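PDB 4EWF: beta-lactamase from Sphaerobacter thermophilus, which probably catalyses the hydrolysis of beta-lactams to substituted beta-amino acids, as a member of the class A beta-lactamase family. Local coordinates for residues S88-L91 with L92-D96; D123-L127 with D128-D132. All blocks are in the same frame, centred on the assembly; numbering follows the deposited sequence. Where two conformers were deposited one is given.

Interaction 1: S88-L91 with L92-D96; sequences SGVL and LHLHD. With SO4 (sulfate ion), chain F.
Leu91 and Leu94 pack on each other across a short 3-10 turn in the loop between strands 76-78 and 99-101, on the alpha-helical side of this class A beta-lactamase fold. Two backbone bonds of the i to i+3 kind close the turn: His93 N donates to Val90 O at 3.0 Å and Leu94 N to Leu91 O, also at 3.0 Å. Leu94 doubles back over the turn. Its CG lies beside the backbone N (chi1 -62°), which lays the branch against the start of the turn: CG sits 3.4 Å from Val90 O, and CD1 reaches Leu91 CD2 at 3.9 Å, the two leucine side chains crossing obliquely. Leu91 is buried, and its branched apolar end suits a place against Leu79, Leu98 and the start of helix 115-125. Asp114 OD1 accepts bonds from both Val90 N and Leu91 N, and Ser88 OG bonds to Ser113 O. This joins the turn to what is probably the SDN motif at the active site. Outside, the exposed imidazole of His93 meets a sulfate, probably from the crystallisation liquor, near the ring plane; ND1 points at sulfate O2, with a modelled separation of 2.4 Å that is too short to be taken at face value. Gly89, with phi 130°, adopts at the entry to the turn a backbone conformation open to glycine because it lacks a CB. Leu92 goes another way from the other two leucines. Its CG lies over the rim of one face of the His93 ring and is wedged between backbone N and carbonyl carbon (chi1 45°), a rotation that swings CD1 to 3.4 Å from Gly89 O.

Interaction 2: D123-L127 with D128-D132; sequences DLVGL and DAVND
The flat carboxamide of Asn131 turns its nitrogen back to the preceding turn, where ND2 lies 3.2 Å from Leu127 O. The bond ND2 makes is to Leu144 O, in a neighbouring loop. A chi1 of -71° brings the carboxamide back along the helix toward Leu127, and asparagine suits the place by offering an N-H donor to a loop carbonyl. The other flat group, the exposed carboxylate of Asp128, projects from the first turn of helix 127-136, where its negative charge would be favoured by the amino end of the helix dipole. Two consecutive helices are joined here by a tight bend at Gly126, which leaves the first with positive phi (85°) and serves as N-cap of the second, a conformation that glycine, having no CB, takes without strain against the Val125 carbonyl. From Gly126 O a weak bond of 3.3 Å runs to Ala129 N, while the first full helical turn is closed by Asn131 N on Leu127 O, 3.0 Å and nearly straight at 173°. A water bridges Val125 O and Ala129 N across the bend. The small methyl of Ala129 suits this spot, CB lying 3.3 Å from Val125 O. On the inner side Val125 CG1 packs on Val130 CG2 at 3.8 Å, the two side chains crossing at about a right angle, and Val125 CG2 rests on Ala129 CB at 4.0 Å. Both valines also press on Leu58 of helix 55-67, and Val130 touches Ala61 there as well, so the junction of helices 115-125 and 127-136 is packed against that helix.

Overall arrangement
Interactions 1 and 2 are both local surface contacts, each with one buried residue among those that touch, Leu91 in the first and Val130 in the second. Their centres lie 23 Å apart and their nearest atoms about 11 Å apart, so they do not touch. Helix 115-125 relates them: the 88-96 loop packs on its beginning, whereas 123-132 is where it gives way to helix 127-136. Interaction 1 coils by 3-10 bonding beside the probable active-site motif; interaction 2 restarts an alpha-helix round a glycine, with a water in the bend. Mainly leucines supply the apolar contact in one, two valines and an alanine in the other.

Interaction 1: S88-L91 with L92-D96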
ATOM      1  N   SER A  88      12.109  -0.791   9.333  1.00 19.17           N
ATOM      2  CA  SER A  88      11.847  -2.056   8.657  1.00 24.84           C
ATOM      3  C   SER A  88      12.815  -2.293   7.483  1.00 26.01           C
ATOM      4  O   SER A  88      13.294  -1.351   6.843  1.00 21.23           O
ATOM      5  CB  SER A  88      10.394  -2.072   8.180  1.00 26.10           C
ATOM      6  OG  SER A  88      10.145  -0.910   7.406  1.00 31.21           O
ATOM      7  N   GLY A  89      13.113  -3.558   7.218  1.00 19.46           N
ATOM      8  CA  GLY A  89      14.044  -3.898   6.167  1.00 22.86           C
ATOM      9  C   GLY A  89      15.112  -4.868   6.629  1.00 21.75           C
ATOM     10  O   GLY A  89      15.195  -5.232   7.808  1.00 21.47           O
ATOM     11  N   VAL A  90      15.934  -5.288   5.683  1.00 21.12           N
ATOM     12  CA  VAL A  90      17.000  -6.231   5.966  0.54 22.26           C
ATOM     13  C   VAL A  90      18.371  -5.657   5.551  1.00 23.28           C
ATOM     14  O   VAL A  90      19.428  -5.974   6.149  1.00 19.50           O
ATOM     15  CB  VAL A  90      16.666  -7.590   5.302  0.54 26.78           C
ATOM     16  CG1 VAL A  90      16.882  -7.553   3.793  0.54 12.71           C
ATOM     17  CG2 VAL A  90      17.435  -8.689   5.940  0.54 36.95           C
ATOM     18  N   LEU A  91      18.362  -4.774   4.558  1.00 20.92           N
ATOM     19  CA  LEU A  91      19.624  -4.219   4.042  1.00 23.59           C
ATOM     20  C   LEU A  91      20.435  -3.504   5.107  1.00 23.46           C
ATOM     21  O   LEU A  91      21.666  -3.530   5.068  1.00 19.63           O
ATOM     22  CB  LEU A  91      19.374  -3.273   2.857  1.00 22.23           C
ATOM     23  CG  LEU A  91      18.802  -3.944   1.600  1.00 21.46           C
ATOM     24  CD1 LEU A  91      18.607  -2.923   0.466  1.00 22.37           C
ATOM     25  CD2 LEU A  91      19.703  -5.096   1.137  1.00 22.91           C
ATOM     26  N   LEU A  92      19.758  -2.876   6.065  1.00 20.48           N
ATOM     27  CA  LEU A  92      20.489  -2.170   7.097  1.00 20.11           C
ATOM     28  C   LEU A  92      21.461  -3.037   7.856  1.00 23.84           C
ATOM     29  O   LEU A  92      22.376  -2.509   8.453  1.00 18.47           O
ATOM     30  CB  LEU A  92      19.587  -1.415   8.082  1.00 21.20           C
ATOM     31  CG  LEU A  92      18.307  -1.909   8.769  1.00 32.05           C
ATOM     32  CD1 LEU A  92      17.982  -3.396   8.649  1.00 23.47           C
ATOM     33  CD2 LEU A  92      18.266  -1.408  10.218  1.00 20.14           C
ATOM     34  N   HIS A  93      21.277  -4.353   7.833  1.00 24.55           N
ATOM     35  CA  HIS A  93      22.163  -5.243   8.583  1.00 27.03           C
ATOM     36  C   HIS A  93      23.038  -6.122   7.692  1.00 23.53           C
ATOM     37  O   HIS A  93      23.787  -6.959   8.195  1.00 25.60           O
ATOM     38  CB  HIS A  93      21.355  -6.139   9.526  1.00 25.46           C
ATOM     39  CG  HIS A  93      20.596  -5.387  10.570  1.00 25.03           C
ATOM     40  ND1 HIS A  93      21.206  -4.533  11.463  1.00 21.17           N
ATOM     41  CD2 HIS A  93      19.274  -5.364  10.869  1.00 23.74           C
ATOM     42  CE1 HIS A  93      20.292  -4.003  12.257  1.00 23.06           C
ATOM     43  NE2 HIS A  93      19.112  -4.494  11.922  1.00 22.74           N
ATOM     44  N   LEU A  94      22.938  -5.949   6.379  1.00 20.93           N
ATOM     45  CA  LEU A  94      23.735  -6.760   5.453  1.00 20.28           C
ATOM     46  C   LEU A  94      25.026  -6.029   5.131  1.00 20.21           C
ATOM     47  O   LEU A  94      25.118  -4.818   5.328  1.00 24.10           O
ATOM     48  CB  LEU A  94      22.944  -7.048   4.178  1.00 22.43           C
ATOM     49  CG  LEU A  94      21.661  -7.864   4.382  1.00 24.56           C
ATOM     50  CD1 LEU A  94      21.050  -8.197   3.013  1.00 25.38           C
ATOM     51  CD2 LEU A  94      21.944  -9.156   5.156  1.00 24.14           C
ATOM     52  N   HIS A  95      26.015  -6.741   4.607  1.00 26.24           N
ATOM     53  CA  HIS A  95      27.362  -6.172   4.502  1.00 28.50           C
ATOM     54  C   HIS A  95      27.512  -5.014   3.502  1.00 29.61           C
ATOM     55  O   HIS A  95      26.970  -5.060   2.398  1.00 22.19           O
ATOM     56  CB  HIS A  95      28.388  -7.269   4.199  1.00 29.55           C
ATOM     57  CG  HIS A  95      28.404  -7.719   2.768  1.00 30.57           C
ATOM     58  ND1 HIS A  95      27.581  -8.718   2.289  1.00 28.99           N
ATOM     59  CD2 HIS A  95      29.176  -7.334   1.723  1.00 34.77           C
ATOM     60  CE1 HIS A  95      27.832  -8.912   1.004  1.00 31.70           C
ATOM     61  NE2 HIS A  95      28.798  -8.087   0.638  1.00 32.41           N
ATOM     62  N   ASP A  96      28.254  -3.979   3.901  1.00 30.95           N
ATOM     63  CA  ASP A  96      28.593  -2.875   3.005  1.00 28.27           C
ATOM     64  C   ASP A  96      29.248  -3.427   1.750  1.00 22.30           C
ATOM     65  O   ASP A  96      30.201  -4.197   1.836  1.00 26.58           O
ATOM     66  CB  ASP A  96      29.575  -1.904   3.687  1.00 35.32           C
ATOM     67  CG  ASP A  96      28.958  -1.166   4.873  1.00 42.59           C
ATOM     68  OD1 ASP A  96      27.721  -0.982   4.889  1.00 38.61           O
ATOM     69  OD2 ASP A  96      29.718  -0.766   5.794  1.00 44.70           O
TER
HETATM   70  S   SO4 F 302      24.659  -3.925  12.238  1.00100.45           S
HETATM   71  O1  SO4 F 302      25.227  -2.667  11.753  1.00 96.04           O
HETATM   72  O2  SO4 F 302      23.549  -4.319  11.379  1.00100.89           O
HETATM   73  O3  SO4 F 302      25.669  -4.982  12.212  1.00103.21           O
HETATM   74  O4  SO4 F 302      24.174  -3.744  13.605  1.00102.24           O

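Interaction 2: D123-L127 with D128-D132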
ATOM      1  N   ASP A 123      16.455   7.992  -4.364  1.00 23.27           N
ATOM      2  CA  ASP A 123      17.638   8.656  -4.928  1.00 23.30           C
ATOM      3  C   ASP A 123      17.739   8.457  -6.443  1.00 31.24           C
ATOM      4  O   ASP A 123      18.222   9.327  -7.168  1.00 30.76           O
ATOM      5  CB  ASP A 123      18.924   8.131  -4.291  1.00 31.69           C
ATOM      6  CG  ASP A 123      19.176   8.710  -2.903  1.00 48.33           C
ATOM      7  OD1 ASP A 123      18.551   9.741  -2.551  1.00 44.67           O
ATOM      8  OD2 ASP A 123      20.012   8.131  -2.170  1.00 46.19           O
ATOM      9  N   LEU A 124      17.326   7.296  -6.927  1.00 27.90           N
ATOM     10  CA  LEU A 124      17.504   6.995  -8.344  1.00 28.49           C
ATOM     11  C   LEU A 124      16.512   7.781  -9.198  1.00 27.78           C
ATOM     12  O   LEU A 124      16.860   8.335 -10.225  1.00 35.81           O
ATOM     13  CB  LEU A 124      17.296   5.508  -8.588  1.00 32.71           C
ATOM     14  CG  LEU A 124      18.421   4.586  -8.141  1.00 39.03           C
ATOM     15  CD1 LEU A 124      17.977   3.163  -8.353  1.00 42.85           C
ATOM     16  CD2 LEU A 124      19.698   4.891  -8.920  1.00 38.59           C
ATOM     17  N   VAL A 125      15.268   7.821  -8.749  1.00 28.20           N
ATOM     18  CA  VAL A 125      14.194   8.387  -9.546  1.00 34.47           C
ATOM     19  C   VAL A 125      13.892   9.840  -9.138  1.00 32.62           C
ATOM     20  O   VAL A 125      13.465  10.656  -9.960  1.00 32.20           O
ATOM     21  CB  VAL A 125      12.957   7.476  -9.463  1.00 36.64           C
ATOM     22  CG1 VAL A 125      12.011   7.916  -8.331  1.00 28.81           C
ATOM     23  CG2 VAL A 125      12.258   7.422 -10.782  1.00 50.69           C
ATOM     24  N   GLY A 126      14.164  10.179  -7.882  1.00 27.10           N
ATOM     25  CA  GLY A 126      13.938  11.532  -7.393  1.00 30.84           C
ATOM     26  C   GLY A 126      12.512  11.778  -6.920  1.00 29.14           C
ATOM     27  O   GLY A 126      11.561  11.176  -7.434  1.00 26.51           O
ATOM     28  N   LEU A 127      12.355  12.660  -5.932  1.00 21.31           N
ATOM     29  CA  LEU A 127      11.035  12.923  -5.356  1.00 24.76           C
ATOM     30  C   LEU A 127      10.050  13.447  -6.394  1.00 28.43           C
ATOM     31  O   LEU A 127       8.865  13.106  -6.380  1.00 27.22           O
ATOM     32  CB  LEU A 127      11.138  13.927  -4.206  1.00 21.83           C
ATOM     33  CG  LEU A 127      11.905  13.500  -2.950  1.00 27.76           C
ATOM     34  CD1 LEU A 127      12.072  14.692  -2.010  1.00 34.02           C
ATOM     35  CD2 LEU A 127      11.187  12.373  -2.260  1.00 25.52           C
ATOM     36  N   ASP A 128      10.541  14.298  -7.289  1.00 29.85           N
ATOM     37  CA  ASP A 128       9.660  14.932  -8.261  1.00 35.02           C
ATOM     38  C   ASP A 128       8.973  13.911  -9.144  1.00 34.58           C
ATOM     39  O   ASP A 128       7.784  14.055  -9.462  1.00 27.71           O
ATOM     40  CB  ASP A 128      10.432  15.945  -9.106  1.00 46.27           C
ATOM     41  CG  ASP A 128      10.673  17.246  -8.363  1.00 61.19           C
ATOM     42  OD1 ASP A 128      11.739  17.382  -7.723  1.00 69.27           O
ATOM     43  OD2 ASP A 128       9.791  18.130  -8.416  1.00 70.38           O
ATOM     44  N   ALA A 129       9.719  12.881  -9.535  1.00 28.28           N
ATOM     45  CA  ALA A 129       9.163  11.833 -10.387  1.00 29.18           C
ATOM     46  C   ALA A 129       8.042  11.075  -9.670  1.00 27.21           C
ATOM     47  O   ALA A 129       7.063  10.676 -10.291  1.00 27.27           O
ATOM     48  CB  ALA A 129      10.258  10.877 -10.858  1.00 34.39           C
ATOM     49  N   VAL A 130       8.169  10.889  -8.362  1.00 24.07           N
ATOM     50  CA  VAL A 130       7.118  10.192  -7.620  1.00 21.06           C
ATOM     51  C   VAL A 130       5.876  11.095  -7.492  1.00 26.65           C
ATOM     52  O   VAL A 130       4.747  10.666  -7.726  1.00 25.63           O
ATOM     53  CB  VAL A 130       7.608   9.743  -6.233  1.00 20.14           C
ATOM     54  CG1 VAL A 130       6.508   8.993  -5.489  1.00 20.60           C
ATOM     55  CG2 VAL A 130       8.853   8.857  -6.374  1.00 24.47           C
ATOM     56  N   ASN A 131       6.094  12.360  -7.169  1.00 23.33           N
ATOM     57  CA  ASN A 131       4.984  13.309  -7.110  1.00 24.82           C
ATOM     58  C   ASN A 131       4.322  13.553  -8.471  1.00 26.38           C
ATOM     59  O   ASN A 131       3.106  13.763  -8.546  1.00 28.24           O
ATOM     60  CB  ASN A 131       5.421  14.604  -6.422  1.00 23.25           C
ATOM     61  CG  ASN A 131       5.636  14.402  -4.912  1.00 22.73           C
ATOM     62  OD1 ASN A 131       4.733  13.974  -4.206  1.00 22.78           O
ATOM     63  ND2 ASN A 131       6.844  14.667  -4.437  1.00 23.11           N
ATOM     64  N   ASP A 132       5.109  13.486  -9.543  1.00 27.60           N
ATOM     65  CA  ASP A 132       4.536  13.512 -10.886  1.00 31.98           C
ATOM     66  C   ASP A 132       3.591  12.324 -11.085  1.00 30.51           C
ATOM     67  O   ASP A 132       2.511  12.474 -11.658  1.00 27.04           O
ATOM     68  CB  ASP A 132       5.628  13.528 -11.964  1.00 43.49           C
ATOM     69  CG  ASP A 132       6.391  14.852 -12.012  1.00 59.83           C
ATOM     70  OD1 ASP A 132       5.876  15.856 -11.474  1.00 62.28           O
ATOM     71  OD2 ASP A 132       7.502  14.894 -12.595  1.00 65.57           O
TER
HETATM   72  O   HOH W   1      12.676  13.330 -10.014  1.00 30.56           O